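Local structure of uncharacterized protein (Neosartorya fumigata, 5J5L) at residues Asn25-Thr28 against Gln33-Ala36; Ala86-Lys91 against Ser145-Val150. The protein binds the fatty acid arachidonic acid inside an all-helical fold and is probably a constituent of the fungal cell wall recognised by host antibodies. One frame throughout, in Å; residues are numbered along the deposited sequence. Where two conformers were deposited one is given.

Interaction 1. Residues Asn25-Thr28 against Gln33-Ala36; sequences NEFT and QALA. With ACD (arachidonic acid), chain B.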
ATOM      1  N   ASN A  25      -8.222   6.663  12.394  1.00 21.18           N
ATOM      2  CA  ASN A  25      -9.473   6.590  13.147  1.00 24.03           C
ATOM      3  C   ASN A  25      -9.443   7.379  14.460  1.00 27.38           C
ATOM      4  O   ASN A  25     -10.494   7.811  14.950  1.00 30.86           O
ATOM      5  CB  ASN A  25      -9.852   5.130  13.387  1.00 26.20           C
ATOM      6  CG  ASN A  25     -10.285   4.428  12.113  1.00 27.46           C
ATOM      7  OD1 ASN A  25     -10.820   5.057  11.196  1.00 29.47           O
ATOM      8  ND2 ASN A  25     -10.099   3.126  12.066  1.00 28.05           N
ATOM      9  N   GLU A  26      -8.240   7.609  14.993  1.00 23.92           N
ATOM     10  CA  GLU A  26      -8.039   8.438  16.180  1.00 28.17           C
ATOM     11  C   GLU A  26      -7.750   9.917  15.906  1.00 24.22           C
ATOM     12  O   GLU A  26      -7.695  10.692  16.852  1.00 26.09           O
ATOM     13  CB  GLU A  26      -6.863   7.912  17.012  1.00 31.62           C
ATOM     14  CG  GLU A  26      -7.077   6.569  17.672  1.00 39.45           C
ATOM     15  CD  GLU A  26      -5.792   6.012  18.274  1.00 45.54           C
ATOM     16  OE1 GLU A  26      -4.738   6.699  18.209  1.00 47.26           O
ATOM     17  OE2 GLU A  26      -5.836   4.875  18.796  1.00 61.11           O
ATOM     18  N   PHE A  27      -7.556  10.308  14.644  1.00 22.66           N
ATOM     19  CA  PHE A  27      -7.098  11.654  14.309  1.00 22.44           C
ATOM     20  C   PHE A  27      -8.124  12.717  14.686  1.00 23.16           C
ATOM     21  O   PHE A  27      -9.308  12.610  14.317  1.00 25.58           O
ATOM     22  CB  PHE A  27      -6.784  11.741  12.817  1.00 21.88           C
ATOM     23  CG  PHE A  27      -6.149  13.042  12.379  1.00 20.46           C
ATOM     24  CD1 PHE A  27      -5.067  13.579  13.046  1.00 21.80           C
ATOM     25  CD2 PHE A  27      -6.588  13.675  11.212  1.00 21.90           C
ATOM     26  CE1 PHE A  27      -4.481  14.753  12.615  1.00 22.14           C
ATOM     27  CE2 PHE A  27      -6.005  14.858  10.782  1.00 21.14           C
ATOM     28  CZ  PHE A  27      -4.949  15.397  11.487  1.00 22.51           C
ATOM     29  N   THR A  28      -7.670  13.725  15.431  1.00 24.17           N
ATOM     30  CA  THR A  28      -8.532  14.842  15.846  1.00 25.40           C
ATOM     31  C   THR A  28      -8.170  16.181  15.184  1.00 27.12           C
ATOM     32  O   THR A  28      -8.824  17.189  15.458  1.00 30.22           O
ATOM     33  CB  THR A  28      -8.469  15.058  17.379  1.00 28.64           C
ATOM     34  OG1 THR A  28      -7.163  15.521  17.750  1.00 32.25           O
ATOM     35  CG2 THR A  28      -8.780  13.771  18.113  1.00 31.45           C
ATOM     36  N   GLN A  33      -0.260  14.179  16.321  1.00 29.52           N
ATOM     37  CA  GLN A  33      -0.873  12.975  15.774  1.00 25.54           C
ATOM     38  C   GLN A  33      -0.462  12.795  14.338  1.00 24.15           C
ATOM     39  O   GLN A  33      -0.110  11.691  13.925  1.00 24.84           O
ATOM     40  CB  GLN A  33      -2.384  13.049  15.820  1.00 27.83           C
ATOM     41  CG  GLN A  33      -2.975  12.937  17.207  1.00 29.08           C
ATOM     42  CD  GLN A  33      -4.475  12.846  17.115  1.00 33.71           C
ATOM     43  OE1 GLN A  33      -5.123  13.726  16.542  1.00 28.70           O
ATOM     44  NE2 GLN A  33      -5.037  11.764  17.644  1.00 36.62           N
ATOM     45  N   ALA A  34      -0.524  13.886  13.575  1.00 22.70           N
ATOM     46  CA  ALA A  34      -0.112  13.873  12.169  1.00 22.60           C
ATOM     47  C   ALA A  34       1.339  13.440  11.993  1.00 23.10           C
ATOM     48  O   ALA A  34       1.651  12.655  11.089  1.00 23.45           O
ATOM     49  CB  ALA A  34      -0.327  15.240  11.535  1.00 23.14           C
ATOM     50  N   LEU A  35       2.220  13.958  12.834  1.00 25.91           N
ATOM     51  CA  LEU A  35       3.630  13.581  12.801  1.00 27.71           C
ATOM     52  C   LEU A  35       3.786  12.083  13.051  1.00 26.57           C
ATOM     53  O   LEU A  35       4.548  11.403  12.360  1.00 24.93           O
ATOM     54  CB  LEU A  35       4.413  14.352  13.853  1.00 31.49           C
ATOM     55  CG  LEU A  35       5.920  14.074  13.896  1.00 36.21           C
ATOM     56  CD1 LEU A  35       6.609  14.751  12.721  1.00 43.74           C
ATOM     57  CD2 LEU A  35       6.531  14.540  15.206  1.00 42.72           C
ATOM     58  N   ALA A  36       3.073  11.583  14.057  1.00 25.88           N
ATOM     59  CA  ALA A  36       3.129  10.154  14.404  1.00 25.42           C
ATOM     60  C   ALA A  36       2.679   9.264  13.258  1.00 22.80           C
ATOM     61  O   ALA A  36       3.336   8.262  12.931  1.00 23.81           O
ATOM     62  CB  ALA A  36       2.321   9.884  15.675  1.00 28.86           C
TER
HETATM   63  C1  ACD B 201      -3.295  11.022  11.172  1.00 27.42           C
HETATM   64  C2  ACD B 201      -2.780  11.384   9.799  1.00 31.68           C
HETATM   65  C3  ACD B 201      -3.477  12.631   9.297  1.00 28.01           C
HETATM   66  C4  ACD B 201      -2.752  13.201   8.076  1.00 25.88           C
HETATM   67  C5  ACD B 201      -1.290  13.416   8.388  1.00 26.26           C
HETATM   68  C6  ACD B 201      -0.266  12.845   7.727  1.00 31.13           C
HETATM   69  C7  ACD B 201      -0.427  11.957   6.519  1.00 31.60           C
HETATM   70  C8  ACD B 201      -0.205  10.488   6.835  1.00 28.17           C
HETATM   71  C9  ACD B 201      -0.889   9.489   6.253  1.00 30.21           C
HETATM   72  C10 ACD B 201      -2.011   9.663   5.244  1.00 31.75           C
HETATM   73  C11 ACD B 201      -1.511   9.481   3.834  1.00 33.07           C
HETATM   74  C12 ACD B 201      -1.860   8.505   2.985  1.00 29.85           C
HETATM   75  C13 ACD B 201      -2.804   7.351   3.256  1.00 33.78           C
HETATM   76  C14 ACD B 201      -1.933   6.231   3.799  1.00 35.32           C
HETATM   77  C15 ACD B 201      -2.150   4.928   3.593  1.00 34.43           C
HETATM   78  C16 ACD B 201      -3.294   4.400   2.773  1.00 28.08           C
HETATM   79  C17 ACD B 201      -2.991   2.967   2.360  1.00 33.63           C
HETATM   80  C18 ACD B 201      -1.854   2.893   1.357  1.00 31.92           C
HETATM   81  C19 ACD B 201      -1.670   1.486   0.841  1.00 35.08           C
HETATM   82  C20 ACD B 201      -0.271   1.185   0.368  1.00 30.70           C
HETATM   83  O1  ACD B 201      -4.279  10.271  11.186  1.00 26.69           O
HETATM   84  O2  ACD B 201      -2.733  11.440  12.203  1.00 28.46           O
HETATM   85  O   HOH W   1      -3.117   9.352  17.853  1.00 50.75           O
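Gln33 reaches across the turn between two helices and grips the backbone of Glu26 and Thr28 with both ends of its amide. Its OE1 accepts the N-H of Thr28 in a nearly straight bond (Thr28 N to Gln33 OE1 2.8 Å, 169° at the hydrogen), and the donor lies tilted slightly from the carbonyl plane. Thr28 OG1 also sits close to this oxygen, 3.0 Å from Gln33 OE1. On the other side of the amide, Gln33 NE2 donates to Glu26 O over 3.0 Å, approaching from above the peptide carbonyl plane. A water accepts from Gln33 NE2 and donates to Glu26 OE1, tying the carboxylate loosely to the same group. Two protein bonds and the water thus fix the rotation of the amide, which an extended chain beyond CG carries over to the opposite backbone.

The buried ring of Phe27 lies next to the Gln33 side chain, its plane 37° from that of the amide. With CG anti to the backbone N (chi1 -173°), it swings into the arachidonic acid pocket, where ligand C3 stands 3.6 Å above the plane, over the ring centre. Gln33 CB meets the ring at its edge, and Phe27 CE1 packs 4.3 Å from Ala34 CB. Ala34 CB in turn touches C5 of the acyl chain. The carboxyl end of the lipid lies here too, its O2 3.3 Å from Phe27 CD1 and 3.1 Å from Gln33 O.

Asp30 OD2 accepts the backbone N-H of Gln33, joining the intervening turn to the start of the second helix. The contact therefore closes the hairpin between helix 3-26 and helix 31-56, while the Phe27 side chain also packs on Gln93 and Val94 of helix 91-97.

Interaction 2. Residues Ala86-Lys91 against Ser145-Val150; sequences AIVAKK and SSAIAV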
ATOM      1  N   ALA A  86     -10.600   5.471   5.648  1.00 18.37           N
ATOM      2  CA  ALA A  86     -10.401   6.050   6.987  1.00 20.39           C
ATOM      3  C   ALA A  86      -9.791   7.443   6.958  1.00 18.41           C
ATOM      4  O   ALA A  86     -10.210   8.306   7.721  1.00 19.78           O
ATOM      5  CB  ALA A  86      -9.552   5.129   7.835  1.00 19.58           C
ATOM      6  N   ILE A  87      -8.794   7.663   6.098  1.00 17.92           N
ATOM      7  CA  ILE A  87      -8.220   9.007   5.955  1.00 15.54           C
ATOM      8  C   ILE A  87      -9.187   9.963   5.248  1.00 15.33           C
ATOM      9  O   ILE A  87      -9.328  11.129   5.650  1.00 15.73           O
ATOM     10  CB  ILE A  87      -6.810   9.001   5.313  1.00 16.25           C
ATOM     11  CG1 ILE A  87      -6.201  10.415   5.334  1.00 16.22           C
ATOM     12  CG2 ILE A  87      -6.804   8.475   3.900  1.00 18.19           C
ATOM     13  CD1 ILE A  87      -5.957  10.950   6.720  1.00 20.16           C
ATOM     14  N   VAL A  88      -9.908   9.467   4.237  1.00 15.92           N
ATOM     15  CA  VAL A  88     -10.927  10.271   3.563  1.00 16.63           C
ATOM     16  C   VAL A  88     -11.988  10.762   4.579  1.00 18.56           C
ATOM     17  O   VAL A  88     -12.414  11.922   4.543  1.00 20.30           O
ATOM     18  CB  VAL A  88     -11.586   9.482   2.414  1.00 19.51           C
ATOM     19  CG1 VAL A  88     -12.894  10.112   1.952  1.00 25.37           C
ATOM     20  CG2 VAL A  88     -10.616   9.381   1.245  1.00 19.62           C
ATOM     21  N   ALA A  89     -12.382   9.864   5.484  1.00 20.44           N
ATOM     22  CA  ALA A  89     -13.378  10.172   6.519  1.00 21.54           C
ATOM     23  C   ALA A  89     -12.925  11.303   7.441  1.00 21.07           C
ATOM     24  O   ALA A  89     -13.761  11.980   8.061  1.00 25.74           O
ATOM     25  CB  ALA A  89     -13.685   8.917   7.341  1.00 22.34           C
ATOM     26  N   LYS A  90     -11.611  11.493   7.532  1.00 19.60           N
ATOM     27  CA  LYS A  90     -11.036  12.545   8.361  1.00 19.77           C
ATOM     28  C   LYS A  90     -10.605  13.768   7.558  1.00 18.98           C
ATOM     29  O   LYS A  90      -9.821  14.577   8.052  1.00 20.02           O
ATOM     30  CB  LYS A  90      -9.841  11.983   9.126  1.00 20.16           C
ATOM     31  CG  LYS A  90     -10.207  10.937  10.165  1.00 22.92           C
ATOM     32  CD  LYS A  90     -10.899  11.554  11.380  1.00 25.38           C
ATOM     33  CE  LYS A  90     -11.118  10.546  12.492  1.00 32.51           C
ATOM     34  NZ  LYS A  90     -12.084   9.473  12.125  1.00 38.55           N
ATOM     35  N   LYS A  91     -11.116  13.924   6.330  1.00 19.51           N
ATOM     36  CA  LYS A  91     -10.810  15.149   5.577  1.00 20.59           C
ATOM     37  C   LYS A  91     -11.060  16.453   6.364  1.00 21.36           C
ATOM     38  O   LYS A  91     -10.238  17.378   6.304  1.00 22.47           O
ATOM     39  CB  LYS A  91     -11.526  15.214   4.214  1.00 24.32           C
ATOM     40  CG  LYS A  91     -11.063  16.417   3.391  1.00 27.80           C
ATOM     41  CD  LYS A  91     -11.490  16.391   1.940  1.00 35.54           C
ATOM     42  CE  LYS A  91     -10.812  17.507   1.152  1.00 38.35           C
ATOM     43  NZ  LYS A  91     -11.225  18.864   1.572  1.00 41.52           N
ATOM     44  N   SER A 145      -6.943   6.650  -6.754  1.00 18.48           N
ATOM     45  CA  SER A 145      -7.426   7.771  -7.583  1.00 19.09           C
ATOM     46  C   SER A 145      -8.568   8.496  -6.892  1.00 20.05           C
ATOM     47  O   SER A 145      -8.644   9.716  -6.919  1.00 18.85           O
ATOM     48  CB  SER A 145      -7.879   7.309  -8.963  1.00 22.54           C
ATOM     49  OG  SER A 145      -6.803   6.676  -9.653  1.00 24.84           O
ATOM     50  N   SER A 146      -9.473   7.744  -6.273  1.00 18.95           N
ATOM     51  CA  SER A 146     -10.582   8.359  -5.563  0.50 19.11           C
ATOM     52  C   SER A 146     -10.067   9.206  -4.369  1.00 18.70           C
ATOM     53  O   SER A 146     -10.461  10.349  -4.196  1.00 20.35           O
ATOM     54  CB  SER A 146     -11.578   7.273  -5.138  0.50 19.28           C
ATOM     55  OG  SER A 146     -12.663   7.815  -4.429  0.50 18.77           O
ATOM     56  N   ALA A 147      -9.194   8.644  -3.543  1.00 16.91           N
ATOM     57  CA  ALA A 147      -8.644   9.390  -2.406  1.00 16.21           C
ATOM     58  C   ALA A 147      -7.868  10.623  -2.841  1.00 18.07           C
ATOM     59  O   ALA A 147      -7.999  11.687  -2.249  1.00 16.53           O
ATOM     60  CB  ALA A 147      -7.788   8.490  -1.534  1.00 15.59           C
ATOM     61  N   ILE A 148      -7.068  10.476  -3.889  1.00 17.62           N
ATOM     62  CA  ILE A 148      -6.347  11.625  -4.460  1.00 17.86           C
ATOM     63  C   ILE A 148      -7.292  12.721  -4.916  1.00 18.46           C
ATOM     64  O   ILE A 148      -7.056  13.909  -4.658  1.00 20.79           O
ATOM     65  CB  ILE A 148      -5.391  11.167  -5.595  1.00 18.41           C
ATOM     66  CG1 ILE A 148      -4.211  10.372  -5.005  1.00 19.37           C
ATOM     67  CG2 ILE A 148      -4.890  12.354  -6.409  1.00 21.22           C
ATOM     68  CD1 ILE A 148      -3.489   9.509  -6.020  1.00 20.84           C
ATOM     69  N   ALA A 149      -8.381  12.346  -5.592  1.00 19.20           N
ATOM     70  CA  ALA A 149      -9.369  13.316  -6.029  1.00 19.44           C
ATOM     71  C   ALA A 149      -9.969  14.039  -4.844  1.00 19.98           C
ATOM     72  O   ALA A 149     -10.166  15.240  -4.889  1.00 21.65           O
ATOM     73  CB  ALA A 149     -10.461  12.643  -6.843  1.00 20.64           C
ATOM     74  N   VAL A 150     -10.264  13.304  -3.775  1.00 19.24           N
ATOM     75  CA  VAL A 150     -10.808  13.918  -2.566  1.00 20.69           C
ATOM     76  C   VAL A 150      -9.850  14.967  -1.981  1.00 20.27           C
ATOM     77  O   VAL A 150     -10.295  16.062  -1.608  1.00 24.11           O
ATOM     78  CB  VAL A 150     -11.166  12.858  -1.492  1.00 21.73           C
ATOM     79  CG1 VAL A 150     -11.459  13.517  -0.152  1.00 25.68           C
ATOM     80  CG2 VAL A 150     -12.363  12.032  -1.944  1.00 22.31           C
TER
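Val150, Val88 and Lys91 form a small apolar seam in the helical bundle, between the end of helix 63-89, with the start of helix 91-97, and the last turn of helix 127-150. Val150 has the most surface buried here, and its CG1 is the branch that meets both partners: Val88 CG1 at 4.3 Å and Lys91 CD at 3.6 Å. Placing CG1 anti to the backbone N (chi1 168°) turns it to this side. Val88 splits its two methyls between two residues one helical turn apart. While CG1 faces Val150, CG2 rests 4.1 Å from Ala147 CB, and the small alanine lets the backbones approach to 6.5 Å between the CA atoms of Val88 and Ala147.

Phe151, just past the second segment, packs on Ile87, Val88 and Lys91 and extends the seam. Lys91 follows the N-cap residue Lys90 at the start of helix 91-97, and its aliphatic chain runs obliquely across Val150. The charged end continues past the valine to a salt bridge with Asp95 in its own helix. On the way, the chain bends at its last torsion (chi4 -66°), where Lys91 CE lies 3.2 Å from Val150 O.

Interactions 1 and 2 have centres 15 Å apart and lie toward the same end of the helical bundle. Interaction 1 borders the carboxyl end of arachidonic acid through Phe27, Gln33 and Ala34. Interaction 2 sits largely behind the pocket: Ile87 touches the lipid, whereas the side chain of Ala147 remains about 7 Å from it. Direct packing joins the two contacts, with Phe27 O 3.3 Å from Lys90 CE and Asn25 OD1 3.6 Å from Ala86 CB. Ile87 and Ala86 both pack on Phe24 of helix 3-26, so segment 86-91 connects the lipid-lining hairpin to the C-terminal helix 127-150.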